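Local coordinates for protein 4-hydroxy-3-methylbut-2-enyl diphosphate reductase, apicoplast (Plasmodium falciparum, PDB 4N7B) that reduces (E)-4-hydroxy-3-methylbut-2-enyl diphosphate to isopentenyl and dimethylallyl diphosphate with an iron-sulfur cluster, the last step of the apicoplast MEP pathway of isoprenoid synthesis, at residues S291-S296 / N342-I347; S235-T240 / I311-P316. All coordinates share one frame; numbering follows the deposited sequence.

Contact 1: residues S291-S296 / N342-I347. With SO4 (sulfate ion), chain C.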
ATOM      1  N   SER A 291       1.096  10.957  -5.123  1.00 39.11           N
ATOM      2  CA  SER A 291       1.372   9.530  -5.090  1.00 35.71           C
ATOM      3  C   SER A 291       0.128   8.701  -4.782  1.00 34.97           C
ATOM      4  O   SER A 291      -0.919   9.231  -4.414  1.00 35.70           O
ATOM      5  CB  SER A 291       2.434   9.226  -4.034  1.00 43.95           C
ATOM      6  OG  SER A 291       1.866   9.269  -2.738  1.00 39.74           O
ATOM      7  N   ALA A 292       0.270   7.385  -4.911  1.00 35.39           N
ATOM      8  CA  ALA A 292      -0.817   6.447  -4.678  1.00 30.64           C
ATOM      9  C   ALA A 292      -1.389   6.523  -3.276  1.00 34.75           C
ATOM     10  O   ALA A 292      -2.552   6.184  -3.066  1.00 31.82           O
ATOM     11  CB  ALA A 292      -0.332   5.050  -4.948  1.00 30.45           C
ATOM     12  N   HIS A 293      -0.574   6.961  -2.321  1.00 36.60           N
ATOM     13  CA  HIS A 293      -0.960   6.965  -0.912  1.00 34.54           C
ATOM     14  C   HIS A 293      -1.880   8.125  -0.574  1.00 35.47           C
ATOM     15  O   HIS A 293      -2.399   8.220   0.537  1.00 32.87           O
ATOM     16  CB  HIS A 293       0.295   7.078  -0.044  1.00 39.96           C
ATOM     17  CG  HIS A 293       1.376   6.119  -0.427  1.00 40.25           C
ATOM     18  ND1 HIS A 293       2.558   6.525  -1.009  1.00 41.04           N
ATOM     19  CD2 HIS A 293       1.438   4.769  -0.341  1.00 38.46           C
ATOM     20  CE1 HIS A 293       3.309   5.465  -1.250  1.00 47.23           C
ATOM     21  NE2 HIS A 293       2.653   4.387  -0.858  1.00 42.50           N
ATOM     22  N   GLY A 294      -2.038   9.045  -1.510  1.00 33.62           N
ATOM     23  CA  GLY A 294      -2.889  10.184  -1.268  1.00 38.99           C
ATOM     24  C   GLY A 294      -2.162  11.340  -0.605  1.00 42.41           C
ATOM     25  O   GLY A 294      -0.988  11.248  -0.223  1.00 42.47           O
ATOM     26  N   ILE A 295      -2.890  12.434  -0.440  1.00 38.30           N
ATOM     27  CA  ILE A 295      -2.289  13.682  -0.029  1.00 42.75           C
ATOM     28  C   ILE A 295      -3.250  14.469   0.854  1.00 44.31           C
ATOM     29  O   ILE A 295      -4.465  14.266   0.794  1.00 41.13           O
ATOM     30  CB  ILE A 295      -1.889  14.531  -1.271  1.00 51.89           C
ATOM     31  CG1 ILE A 295      -0.978  15.687  -0.854  1.00 58.38           C
ATOM     32  CG2 ILE A 295      -3.132  15.054  -2.021  1.00 48.65           C
ATOM     33  CD1 ILE A 295       0.397  15.238  -0.410  1.00 59.17           C
ATOM     34  N   SER A 296      -2.701  15.349   1.687  1.00 45.27           N
ATOM     35  CA  SER A 296      -3.519  16.237   2.501  1.00 46.11           C
ATOM     36  C   SER A 296      -4.141  17.323   1.609  1.00 48.08           C
ATOM     37  O   SER A 296      -3.488  17.828   0.694  1.00 50.08           O
ATOM     38  CB  SER A 296      -2.672  16.878   3.611  1.00 50.53           C
ATOM     39  OG  SER A 296      -2.098  15.895   4.457  1.00 47.88           O
ATOM     40  N   ASN A 342       2.488   7.987  11.602  0.52 36.54           N
ATOM     41  CA  ASN A 342       3.483   8.614  10.742  0.52 42.01           C
ATOM     42  C   ASN A 342       3.546   8.033   9.324  0.52 39.89           C
ATOM     43  O   ASN A 342       4.508   8.279   8.593  0.52 40.48           O
ATOM     44  CB  ASN A 342       4.852   8.542  11.415  0.52 47.92           C
ATOM     45  CG  ASN A 342       4.966   9.489  12.599  0.52 59.23           C
ATOM     46  OD1 ASN A 342       4.745  10.696  12.468  0.52 58.92           O
ATOM     47  ND2 ASN A 342       5.296   8.942  13.765  0.52 62.41           N
ATOM     48  N   HIS A 343       2.532   7.263   8.938  1.00 34.97           N
ATOM     49  CA  HIS A 343       2.435   6.774   7.560  1.00 37.70           C
ATOM     50  C   HIS A 343       1.769   7.844   6.698  1.00 39.09           C
ATOM     51  O   HIS A 343       0.727   8.374   7.082  1.00 34.71           O
ATOM     52  CB  HIS A 343       1.625   5.475   7.509  1.00 36.92           C
ATOM     53  CG  HIS A 343       1.756   4.736   6.216  1.00 42.52           C
ATOM     54  ND1 HIS A 343       1.102   5.133   5.068  1.00 41.67           N
ATOM     55  CD2 HIS A 343       2.462   3.631   5.879  1.00 42.76           C
ATOM     56  CE1 HIS A 343       1.399   4.308   4.085  1.00 44.85           C
ATOM     57  NE2 HIS A 343       2.226   3.385   4.549  1.00 46.54           N
ATOM     58  N   VAL A 344       2.350   8.167   5.538  1.00 35.81           N
ATOM     59  CA  VAL A 344       1.801   9.245   4.693  1.00 37.15           C
ATOM     60  C   VAL A 344       0.317   9.077   4.346  1.00 39.26           C
ATOM     61  O   VAL A 344      -0.425  10.064   4.288  1.00 40.48           O
ATOM     62  CB  VAL A 344       2.592   9.440   3.377  1.00 38.69           C
ATOM     63  CG1 VAL A 344       3.940  10.015   3.678  1.00 45.02           C
ATOM     64  CG2 VAL A 344       2.730   8.141   2.633  1.00 42.74           C
ATOM     65  N   GLU A 345      -0.113   7.847   4.085  1.00 32.85           N
ATOM     66  CA  GLU A 345      -1.525   7.591   3.833  1.00 34.37           C
ATOM     67  C   GLU A 345      -2.426   8.024   4.976  1.00 34.95           C
ATOM     68  O   GLU A 345      -3.497   8.599   4.763  1.00 34.20           O
ATOM     69  CB  GLU A 345      -1.790   6.113   3.543  1.00 32.22           C
ATOM     70  CG  GLU A 345      -3.263   5.864   3.255  1.00 34.83           C
ATOM     71  CD  GLU A 345      -3.629   4.411   3.294  1.00 41.52           C
ATOM     72  OE1 GLU A 345      -2.869   3.576   2.729  1.00 39.23           O
ATOM     73  OE2 GLU A 345      -4.686   4.105   3.901  1.00 38.83           O
ATOM     74  N   VAL A 346      -2.007   7.714   6.189  1.00 37.01           N
ATOM     75  CA  VAL A 346      -2.806   8.019   7.367  1.00 35.96           C
ATOM     76  C   VAL A 346      -2.858   9.519   7.594  1.00 36.21           C
ATOM     77  O   VAL A 346      -3.909  10.080   7.906  1.00 31.40           O
ATOM     78  CB  VAL A 346      -2.232   7.325   8.593  1.00 33.32           C
ATOM     79  CG1 VAL A 346      -2.913   7.820   9.867  1.00 35.08           C
ATOM     80  CG2 VAL A 346      -2.369   5.804   8.442  1.00 29.84           C
ATOM     81  N   ILE A 347      -1.724  10.176   7.414  1.00 34.93           N
ATOM     82  CA  ILE A 347      -1.660  11.625   7.562  1.00 34.65           C
ATOM     83  C   ILE A 347      -2.592  12.303   6.567  1.00 39.65           C
ATOM     84  O   ILE A 347      -3.361  13.188   6.936  1.00 37.01           O
ATOM     85  CB  ILE A 347      -0.223  12.106   7.368  1.00 40.27           C
ATOM     86  CG1 ILE A 347       0.627  11.660   8.561  1.00 42.33           C
ATOM     87  CG2 ILE A 347      -0.159  13.628   7.213  1.00 40.67           C
ATOM     88  CD1 ILE A 347       2.132  11.768   8.305  1.00 42.40           C
TER
HETATM   89  S   SO4 C 402       2.373   0.904   1.692  1.00 38.77           S
HETATM   90  O1  SO4 C 402       1.293   1.873   1.563  1.00 39.35           O
HETATM   91  O2  SO4 C 402       3.106   0.801   0.426  1.00 37.69           O
HETATM   92  O3  SO4 C 402       3.258   1.389   2.748  1.00 38.74           O
HETATM   93  O4  SO4 C 402       1.892  -0.437   2.070  1.00 27.95           O
HETATM   94  O   HOH W   1      -3.903   9.516   2.265  1.00 27.31           O
HETATM   95  O   HOH W   2      -0.183  12.106   2.353  1.00 52.32           O
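His293 and Glu345 bring the two backbones to a CA–CA separation of 4.8 Å, where the loop 291-296, opening with a type I turn from Ser291 to Gly294, meets the first turn of helix 344-350. The loop follows strand 287-290 of one four-stranded parallel sheet and the helix follows strand 334-338 of another, so the contact bridges two sheets. The nearest pair is a CA-H...O contact, Glu345 CA to His293 O 3.5 Å, with an angle of 147° at the hydrogen. Two waters fill in the backbone bonding. One donates to His293 O and Glu345 O, the other to Gly294 O and Val344 O, so each joins a loop carbonyl to a carbonyl of the helix start. CG2 of Val344, lying between the backbone N and the carbonyl carbon, is the methyl set obliquely against the His293 side chain, 3.8 Å from CB and nearly as close to CG. The His293 ring also stacks with His260, and a weak hydrogen bond, 3.3 Å, joins His293 ND1 and Ser291 OG.

His343 stands at the N-cap, where CG anti to the backbone N (chi1 -166°) brings the ring back to the helix start and lets His343 ND1 accept from Glu345 N at 3.1 Å, the donor tilted somewhat out of the ring plane. His343 NE2 donates a nearly straight hydrogen bond (170°) to sulfate O3, 2.9 Å away. The sulfate is held further by His260, Ser442 and Asn443, and CD2 of His293 lies 3.5 Å from its O1. Glu345 OE1 bonds to Thr383. His293, His343 and Glu345 are, by similarity, two substrate-binding residues and the proton donor; the sulfate probably marks a site for the substrate's diphosphate, and the cap, engaging ND1 as acceptor, is consistent with NE2 donating to the anion.

Contact 2: residues S235-T240 / I311-P316. With F3S (Fe3-s4 cluster), chain B.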
ATOM      1  N   SER A 235       0.179  -0.071 -10.225  1.00 26.36           N
ATOM      2  CA  SER A 235       0.465  -0.043 -11.670  1.00 28.81           C
ATOM      3  C   SER A 235      -0.079   1.253 -12.273  1.00 29.57           C
ATOM      4  O   SER A 235       0.584   1.890 -13.080  1.00 27.89           O
ATOM      5  CB  SER A 235      -0.083  -1.276 -12.395  1.00 26.15           C
ATOM      6  OG  SER A 235      -1.473  -1.410 -12.175  1.00 30.49           O
ATOM      7  N   ARG A 236      -1.265   1.669 -11.843  1.00 31.48           N
ATOM      8  CA  ARG A 236      -1.825   2.947 -12.272  1.00 31.66           C
ATOM      9  C   ARG A 236      -0.930   4.139 -11.926  1.00 35.26           C
ATOM     10  O   ARG A 236      -0.745   5.060 -12.720  1.00 31.36           O
ATOM     11  CB  ARG A 236      -3.185   3.133 -11.623  1.00 30.13           C
ATOM     12  CG  ARG A 236      -3.872   4.449 -11.917  1.00 30.15           C
ATOM     13  CD  ARG A 236      -5.282   4.388 -11.334  1.00 35.08           C
ATOM     14  NE  ARG A 236      -6.037   5.635 -11.456  1.00 33.37           N
ATOM     15  CZ  ARG A 236      -6.065   6.603 -10.542  1.00 36.31           C
ATOM     16  NH1 ARG A 236      -5.339   6.504  -9.438  1.00 35.69           N
ATOM     17  NH2 ARG A 236      -6.814   7.686 -10.738  1.00 38.95           N
ATOM     18  N   ALA A 237      -0.379   4.131 -10.726  1.00 32.25           N
ATOM     19  CA  ALA A 237       0.425   5.248 -10.281  1.00 29.77           C
ATOM     20  C   ALA A 237       1.727   5.310 -11.088  1.00 31.77           C
ATOM     21  O   ALA A 237       2.159   6.378 -11.525  1.00 36.74           O
ATOM     22  CB  ALA A 237       0.698   5.112  -8.795  1.00 30.10           C
ATOM     23  N   ILE A 238       2.349   4.159 -11.307  1.00 32.13           N
ATOM     24  CA  ILE A 238       3.572   4.114 -12.101  1.00 35.14           C
ATOM     25  C   ILE A 238       3.303   4.586 -13.522  1.00 37.23           C
ATOM     26  O   ILE A 238       4.003   5.452 -14.038  1.00 37.90           O
ATOM     27  CB  ILE A 238       4.169   2.701 -12.133  1.00 36.48           C
ATOM     28  CG1 ILE A 238       4.541   2.263 -10.707  1.00 38.48           C
ATOM     29  CG2 ILE A 238       5.398   2.666 -13.019  1.00 37.80           C
ATOM     30  CD1 ILE A 238       5.028   0.831 -10.587  1.00 36.98           C
ATOM     31  N   GLU A 239       2.279   4.030 -14.156  1.00 35.60           N
ATOM     32  CA  GLU A 239       1.961   4.408 -15.528  1.00 36.51           C
ATOM     33  C   GLU A 239       1.683   5.917 -15.600  1.00 43.06           C
ATOM     34  O   GLU A 239       2.054   6.579 -16.563  1.00 41.99           O
ATOM     35  CB  GLU A 239       0.768   3.589 -16.036  1.00 38.13           C
ATOM     36  CG  GLU A 239       0.415   3.833 -17.517  1.00 53.30           C
ATOM     37  CD  GLU A 239      -0.684   2.896 -18.040  1.00 61.58           C
ATOM     38  OE1 GLU A 239      -1.027   2.985 -19.245  1.00 57.48           O
ATOM     39  OE2 GLU A 239      -1.207   2.072 -17.248  1.00 63.57           O
ATOM     40  N   THR A 240       1.064   6.469 -14.560  1.00 37.45           N
ATOM     41  CA  THR A 240       0.778   7.903 -14.537  1.00 33.11           C
ATOM     42  C   THR A 240       2.074   8.693 -14.669  1.00 36.47           C
ATOM     43  O   THR A 240       2.146   9.651 -15.432  1.00 38.83           O
ATOM     44  CB  THR A 240       0.071   8.337 -13.248  1.00 37.04           C
ATOM     45  OG1 THR A 240      -1.275   7.843 -13.245  1.00 37.94           O
ATOM     46  CG2 THR A 240       0.049   9.854 -13.142  1.00 40.64           C
ATOM     47  N   ILE A 311      -1.840  16.368 -11.060  1.00 45.82           N
ATOM     48  CA  ILE A 311      -2.181  15.067 -11.609  1.00 44.90           C
ATOM     49  C   ILE A 311      -2.219  14.037 -10.486  1.00 45.60           C
ATOM     50  O   ILE A 311      -1.181  13.631  -9.961  1.00 48.81           O
ATOM     51  CB  ILE A 311      -1.198  14.649 -12.699  1.00 41.66           C
ATOM     52  CG1 ILE A 311      -1.357  15.594 -13.892  1.00 54.77           C
ATOM     53  CG2 ILE A 311      -1.452  13.199 -13.106  1.00 37.45           C
ATOM     54  CD1 ILE A 311      -0.691  15.116 -15.142  1.00 57.90           C
ATOM     55  N   ASP A 312      -3.430  13.625 -10.128  1.00 47.64           N
ATOM     56  CA  ASP A 312      -3.658  12.905  -8.887  1.00 45.32           C
ATOM     57  C   ASP A 312      -3.697  11.395  -9.086  1.00 40.71           C
ATOM     58  O   ASP A 312      -4.690  10.857  -9.568  1.00 42.39           O
ATOM     59  CB  ASP A 312      -4.971  13.370  -8.266  1.00 41.86           C
ATOM     60  CG  ASP A 312      -5.186  12.814  -6.877  1.00 44.20           C
ATOM     61  OD1 ASP A 312      -4.343  12.022  -6.396  1.00 45.76           O
ATOM     62  OD2 ASP A 312      -6.215  13.156  -6.265  1.00 44.30           O
ATOM     63  N   ALA A 313      -2.627  10.714  -8.673  1.00 32.90           N
ATOM     64  CA  ALA A 313      -2.531   9.257  -8.820  1.00 34.16           C
ATOM     65  C   ALA A 313      -2.880   8.559  -7.524  1.00 32.88           C
ATOM     66  O   ALA A 313      -2.543   7.383  -7.335  1.00 32.32           O
ATOM     67  CB  ALA A 313      -1.121   8.841  -9.277  1.00 33.50           C
ATOM     68  N   THR A 314      -3.545   9.278  -6.622  1.00 36.78           N
ATOM     69  CA  THR A 314      -4.061   8.657  -5.405  1.00 35.56           C
ATOM     70  C   THR A 314      -4.806   7.415  -5.839  1.00 29.09           C
ATOM     71  O   THR A 314      -5.605   7.461  -6.774  1.00 29.83           O
ATOM     72  CB  THR A 314      -5.066   9.562  -4.661  1.00 33.64           C
ATOM     73  OG1 THR A 314      -4.396  10.694  -4.107  1.00 35.33           O
ATOM     74  CG2 THR A 314      -5.762   8.802  -3.543  1.00 35.46           C
ATOM     75  N   CYS A 315      -4.544   6.298  -5.180  1.00 29.43           N
ATOM     76  CA  CYS A 315      -5.325   5.094  -5.406  1.00 31.96           C
ATOM     77  C   CYS A 315      -6.813   5.315  -5.103  1.00 30.55           C
ATOM     78  O   CYS A 315      -7.159   5.847  -4.051  1.00 34.96           O
ATOM     79  CB  CYS A 315      -4.804   3.950  -4.538  1.00 29.25           C
ATOM     80  SG  CYS A 315      -5.773   2.452  -4.839  1.00 29.17           S
ATOM     81  N   PRO A 316      -7.700   4.895  -6.018  1.00 35.91           N
ATOM     82  CA  PRO A 316      -9.146   5.042  -5.793  1.00 30.67           C
ATOM     83  C   PRO A 316      -9.623   4.505  -4.446  1.00 32.08           C
ATOM     84  O   PRO A 316     -10.629   5.006  -3.927  1.00 31.97           O
ATOM     85  CB  PRO A 316      -9.760   4.241  -6.937  1.00 28.31           C
ATOM     86  CG  PRO A 316      -8.720   4.343  -8.068  1.00 27.42           C
ATOM     87  CD  PRO A 316      -7.387   4.354  -7.353  1.00 28.06           C
TER
HETATM   88 FE1  F3S B 401      -2.669  -0.959  -3.877  1.00 26.99          FE
HETATM   89 FE3  F3S B 401      -4.607   0.896  -3.633  1.00 26.63          FE
HETATM   90 FE4  F3S B 401      -4.458  -1.218  -1.980  1.00 26.91          FE
HETATM   91  S1  F3S B 401      -2.444   1.221  -3.891  1.00 24.12           S
HETATM   92  S2  F3S B 401      -2.301  -1.741  -1.826  1.00 27.48           S
HETATM   93  S3  F3S B 401      -4.863  -1.215  -4.154  1.00 22.68           S
HETATM   94  S4  F3S B 401      -5.014   0.843  -1.453  1.00 30.32           S
HETATM   95  O   HOH W   3      -3.185   5.118  -8.559  1.00 28.62           O
HETATM   96  O   HOH W   4      -7.154   9.664  -8.662  1.00 50.09           O
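Helix 232-247 and the loop just after strand 309-312 come closest at Ala237 and Ala313, whose CA atoms are 5.2 Å apart. Their small side chains permit this: the CB atoms lie 4.2 Å from each other, and farther along the helix Thr240 CG2 meets Ile311 CG2 at 3.7 Å. Thr240 OG1 turns back to Arg236 O, which also accepts from Thr240 N on the opposite face of its plane.

Arg236 supplies the polar half. Its extended chain, with CG anti to the backbone N (chi1 177°), carries NH1 to Thr314 O at 2.8 Å. The bond is bent, 139° at the hydrogen, and the donor stands above the carbonyl plane. Pro316 covers one guanidinium face, while two waters at the edge relay NH1 to Ala313 O and NH2 to the carbonyls of Asp312 and Thr314; NE is taken by Lys521 O. In an Asx turn, Asp312 OD1 accepts from Thr314 N and, on its syn lone pair, from Thr314 OG1; OD2 pairs with Arg300.

Immediately beyond, Cys315 SG binds iron FE3 of the [3Fe-4S] cluster at 2.3 Å. The arginine and the Asx turn probably help to hold the backbone that leads into this cluster ligand.

How the contacts relate
Contact 2 is a buried packing of a helix on a strand and the loop after it, whereas contact 1 lies nearer the surface. Loop 291-296 follows strand 287-290, which pairs with strand 309-312. Ala292 O and Cys315 N, 2.9 Å apart and probably hydrogen-bonded, continue that pairing, and Ala292 CB packs on Ala237 CB at 4.0 Å. Contact 2 has one direct arginine bond, to Thr314 O, with waters relaying the rest; the backbones of contact 1 are joined through waters, beside a CA-H...O contact. Contact 2 supplies an iron ligand, while contact 1 runs from a sulfate, probably in the place of the substrate's diphosphate, to Glu345, about 5 Å from the cluster (nearest atoms).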